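Local coordinates for protein carboxylesterase SOBER1 (Arabidopsis thaliana, PDB 6AVX) that hydrolyses carboxylic esters with short acyl chains, shows phospholipase A2 activity and dampens the hypersensitive response to the bacterial effector AvrBsT, at residues F28-S31 and E32-N35; P146-A149 and K150-P153. The protein carries 1 engineered substitution. One frame throughout, in Å; residues are numbered along the deposited sequence.

Contact 1: residues F28-S31 and E32-N35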
loop_
_atom_site.group_PDB
_atom_site.type_symbol
_atom_site.label_atom_id
_atom_site.label_comp_id
_atom_site.label_asym_id
_atom_site.label_seq_id
_atom_site.Cartn_x
_atom_site.Cartn_y
_atom_site.Cartn_z
ATOM N N PHE A 28 0.223 -10.368 13.997
ATOM C CA PHE A 28 1.667 -10.164 14.045
ATOM C C PHE A 28 2.064 -10.425 15.492
ATOM O O PHE A 28 2.149 -9.517 16.324
ATOM C CB PHE A 28 2.021 -8.743 13.604
ATOM C CG PHE A 28 1.782 -8.482 12.138
ATOM C CD1 PHE A 28 0.499 -8.458 11.610
ATOM C CD2 PHE A 28 2.847 -8.244 11.285
ATOM C CE1 PHE A 28 0.280 -8.222 10.252
ATOM C CE2 PHE A 28 2.635 -8.007 9.930
ATOM C CZ PHE A 28 1.353 -7.999 9.420
ATOM N N LYS A 29 2.268 -11.706 15.797
ATOM C CA LYS A 29 2.407 -12.195 17.166
ATOM C C LYS A 29 3.852 -12.358 17.616
ATOM O O LYS A 29 4.085 -12.777 18.755
ATOM C CB LYS A 29 1.674 -13.533 17.312
ATOM C CG LYS A 29 0.195 -13.423 17.090
ATOM C CD LYS A 29 -0.481 -14.752 17.351
ATOM C CE LYS A 29 -1.969 -14.715 17.060
ATOM N NZ LYS A 29 -2.708 -13.843 18.000
ATOM N N SER A 30 4.823 -12.028 16.779
ATOM C CA SER A 30 6.215 -12.262 17.127
ATOM C C SER A 30 6.693 -11.325 18.229
ATOM O O SER A 30 6.200 -10.210 18.397
ATOM C CB SER A 30 7.110 -12.073 15.908
ATOM O OG SER A 30 7.080 -10.731 15.462
ATOM N N SER A 31 7.706 -11.779 18.968
ATOM C CA SER A 31 8.390 -10.890 19.901
ATOM C C SER A 31 8.946 -9.666 19.190
ATOM O O SER A 31 8.883 -8.548 19.711
ATOM C CB SER A 31 9.512 -11.635 20.615
ATOM O OG SER A 31 9.004 -12.700 21.387
ATOM N N GLU A 32 9.485 -9.856 17.984
ATOM C CA GLU A 32 10.170 -8.782 17.279
ATOM C C GLU A 32 9.237 -7.642 16.918
ATOM O O GLU A 32 9.669 -6.488 16.863
ATOM C CB GLU A 32 10.829 -9.327 16.009
ATOM C CG GLU A 32 12.034 -10.222 16.258
ATOM C CD GLU A 32 11.692 -11.678 16.523
ATOM O OE1 GLU A 32 10.502 -12.061 16.642
ATOM O OE2 GLU A 32 12.652 -12.477 16.596
ATOM N N LEU A 33 7.979 -7.928 16.630
ATOM C CA LEU A 33 7.042 -6.872 16.288
ATOM C C LEU A 33 6.176 -6.452 17.464
ATOM O O LEU A 33 5.308 -5.590 17.310
ATOM C CB LEU A 33 6.197 -7.293 15.085
ATOM C CG LEU A 33 6.980 -7.518 13.773
ATOM C CD1 LEU A 33 6.048 -7.307 12.609
ATOM C CD2 LEU A 33 8.202 -6.617 13.632
ATOM N N SER A 34 6.428 -6.997 18.658
ATOM C CA SER A 34 5.511 -6.770 19.773
ATOM C C SER A 34 5.462 -5.308 20.197
ATOM O O SER A 34 4.433 -4.849 20.702
ATOM C CB SER A 34 5.880 -7.663 20.956
ATOM O OG SER A 34 7.155 -7.340 21.493
ATOM N N ASN A 35 6.550 -4.575 20.038
ATOM C CA ASN A 35 6.604 -3.187 20.458
ATOM C C ASN A 35 6.252 -2.222 19.336
ATOM O O ASN A 35 6.310 -1.008 19.538
ATOM C CB ASN A 35 7.987 -2.855 21.025
ATOM C CG ASN A 35 9.057 -2.795 19.958
ATOM O OD1 ASN A 35 8.875 -3.297 18.856
ATOM N ND2 ASN A 35 10.193 -2.186 20.287
#
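Ser31 and Ser34 are the ends of a type I beta turn, in which Ser34 N donates to Ser31 O at 3.1 Å with a nearly straight N-H (161°). The amide reaches this oxygen from above the carbonyl plane. A second donor from the same residue, Ser34 OG, meets Ser31 O at 2.8 Å and lies much closer to that plane, so backbone and side chain of one serine grip a single carbonyl. Ser34 can do this because its OG stands between its own backbone N and carbonyl carbon (chi1 65°), turned back over the turn.

One residue earlier, Leu33 N donates to Ser30 OG at 3.2 Å and weakly to Ser30 O at 3.4 Å. Glu205 of helix 198-212 is the other partner of the Ser30 hydroxyl. Alongside, Glu32 bends at chi2 (85°) and brings OE1 to 3.5 Å from Ser30 CB; its charge forms a weak, long ion pair with Lys209.

On the side of the chain that meets helix 198-212, Leu33 CD1 touches Phe28 CD2 at 3.6 Å, a methyl at the ring's edge near its plane. The same ring stacks edge-to-face with Trp38. Ser30, with its hydroxyl and, weakly, its carbonyl taking the N-H three residues on, resembles an ST motif leading into the type I turn, here in the loop before edge strand 37-39 of the alpha/beta hydrolase sheet.

Contact 2: residues P146-A149 and K150-P153; sequences PEEA and KKTP
The side-chain ends of Glu148 and Lys151, three residues apart, meet in a salt bridge in which Lys151 NZ lies 2.9 Å from Glu148 OE2. The ammonium comes to the syn side of that oxygen, somewhat out of the carboxylate plane. Two shapes bring the groups together: Lys151 runs out fully extended beyond CG, whereas Glu148 is folded at chi2 (-75°), which turns its carboxylate across the outstretched lysine. Glu148 was modelled in two conformers and the geometry is that of one of them, so how constantly the bridge is made is uncertain. The carboxylate of Glu147 is a further opposite charge nearby, not in contact, and may add to the field around Lys151 NZ.

The spacing of the pair is set by the backbone. Lys151 N donates to Glu148 O at 3.1 Å and Thr152 N to Ala149 O at 3.1 Å, both from residue i+3 to residue i and both with the N-H above the carbonyl plane. This is the bonding of a 3-10 helix, a short turn in the segment linking strands 127-131 and 154-159 of the parallel alpha/beta hydrolase sheet. Its start is looser: Lys150 N makes weak bonds to Pro146 O at 3.5 Å and to Glu147 O at 3.4 Å.

Where the turn ends, a water donates to Ala149 O and to Thr152 O, 2.9 Å from each, and thus joins the last turn to the chain leaving it. The loop between helix 109-120 and strand 127-131 supplies the next shell. Thr124 OG1 bonds to Glu148 O, while the hydroxyl of Thr152 is hydrogen-bonded to Leu125 N. Beyond them, the carbonyl of Pro153 accepts a backbone hydrogen bond from Gly128 of strand 127-131 as the chain approaches strand 154-159.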
loop_
_atom_site.group_PDB
_atom_site.type_symbol
_atom_site.label_atom_id
_atom_site.label_comp_id
_atom_site.label_asym_id
_atom_site.label_seq_id
_atom_site.Cartn_x
_atom_site.Cartn_y
_atom_site.Cartn_z
ATOM N N PRO A 146 11.618 10.538 -5.548
ATOM C CA PRO A 146 12.887 10.985 -4.973
ATOM C C PRO A 146 13.949 9.899 -4.994
ATOM O O PRO A 146 13.664 8.699 -4.932
ATOM C CB PRO A 146 12.493 11.367 -3.540
ATOM C CG PRO A 146 11.071 11.770 -3.660
ATOM C CD PRO A 146 10.495 10.783 -4.627
ATOM N N GLU A 147 15.201 10.339 -5.005
ATOM C CA GLU A 147 16.318 9.412 -5.084
ATOM C C GLU A 147 16.249 8.360 -3.987
ATOM O O GLU A 147 16.425 7.162 -4.250
ATOM C CB GLU A 147 17.628 10.193 -4.990
ATOM C CG GLU A 147 18.846 9.295 -5.021
ATOM C CD GLU A 147 20.161 10.053 -4.933
ATOM O OE1 GLU A 147 20.156 11.295 -4.942
ATOM O OE2 GLU A 147 21.218 9.389 -4.859
ATOM N N GLU A 148 16.004 8.785 -2.748
ATOM C CA GLU A 148 16.033 7.817 -1.662
ATOM C C GLU A 148 14.802 6.923 -1.651
ATOM O O GLU A 148 14.866 5.804 -1.115
ATOM C CB GLU A 148 16.211 8.533 -0.330
ATOM C CG GLU A 148 17.546 9.260 -0.200
ATOM C CD GLU A 148 18.683 8.306 0.033
ATOM O OE1 GLU A 148 18.795 7.805 1.172
ATOM O OE2 GLU A 148 19.445 8.035 -0.917
ATOM N N ALA A 149 13.687 7.365 -2.230
ATOM C CA ALA A 149 12.480 6.548 -2.264
ATOM C C ALA A 149 12.712 5.282 -3.046
ATOM O O ALA A 149 12.107 4.238 -2.755
ATOM C CB ALA A 149 11.331 7.319 -2.895
ATOM N N LYS A 150 13.584 5.335 -4.046
ATOM C CA LYS A 150 13.801 4.175 -4.886
ATOM C C LYS A 150 14.507 3.051 -4.144
ATOM O O LYS A 150 14.522 1.926 -4.647
ATOM C CB LYS A 150 14.575 4.591 -6.133
ATOM C CG LYS A 150 13.786 5.541 -7.023
ATOM C CD LYS A 150 14.573 5.908 -8.246
ATOM C CE LYS A 150 13.750 6.778 -9.139
ATOM N NZ LYS A 150 14.496 7.013 -10.384
ATOM N N LYS A 151 15.078 3.323 -2.971
ATOM C CA LYS A 151 15.731 2.309 -2.163
ATOM C C LYS A 151 14.775 1.643 -1.191
ATOM O O LYS A 151 15.182 0.701 -0.511
ATOM C CB LYS A 151 16.903 2.938 -1.405
ATOM C CG LYS A 151 17.936 3.565 -2.345
ATOM C CD LYS A 151 19.072 4.224 -1.579
ATOM C CE LYS A 151 19.979 4.996 -2.529
ATOM N NZ LYS A 151 21.005 5.783 -1.793
ATOM N N THR A 152 13.535 2.105 -1.092
ATOM C CA THR A 152 12.601 1.472 -0.170
ATOM C C THR A 152 12.134 0.159 -0.772
ATOM O O THR A 152 11.627 0.159 -1.893
ATOM C CB THR A 152 11.398 2.367 0.090
ATOM O OG1 THR A 152 11.868 3.602 0.649
ATOM C CG2 THR A 152 10.433 1.695 1.077
ATOM N N PRO A 153 12.292 -0.968 -0.089
ATOM C CA PRO A 153 11.848 -2.236 -0.679
ATOM C C PRO A 153 10.336 -2.349 -0.671
ATOM O O PRO A 153 9.653 -1.875 0.244
ATOM C CB PRO A 153 12.484 -3.297 0.222
ATOM C CG PRO A 153 12.714 -2.634 1.499
ATOM C CD PRO A 153 12.950 -1.159 1.213
HETATM O O HOH W 1 10.139 2.242 -3.318
#

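How the contacts relate
From the N terminus, the chain passes strand 7-11 and helix 18-21 before reaching contact 1, which closes a tight local turn in the loop ahead of strand 37-39, at one edge of the parallel sheet and beside the C-terminal helix 198-212. Contact 2 follows much later, between strands 127-131 and 154-159, which are neighbours in the same sheet. The two contacts are in series, neither nested nor crossed, and each spans a single unbroken stretch. The centres of contact 1 and contact 2 are about 26 Å apart. The nearest atoms of contact 1 and contact 2 are about 13 Å apart, without touching. They shape two separate connections of one alpha/beta hydrolase fold, both away from the probable catalytic residues.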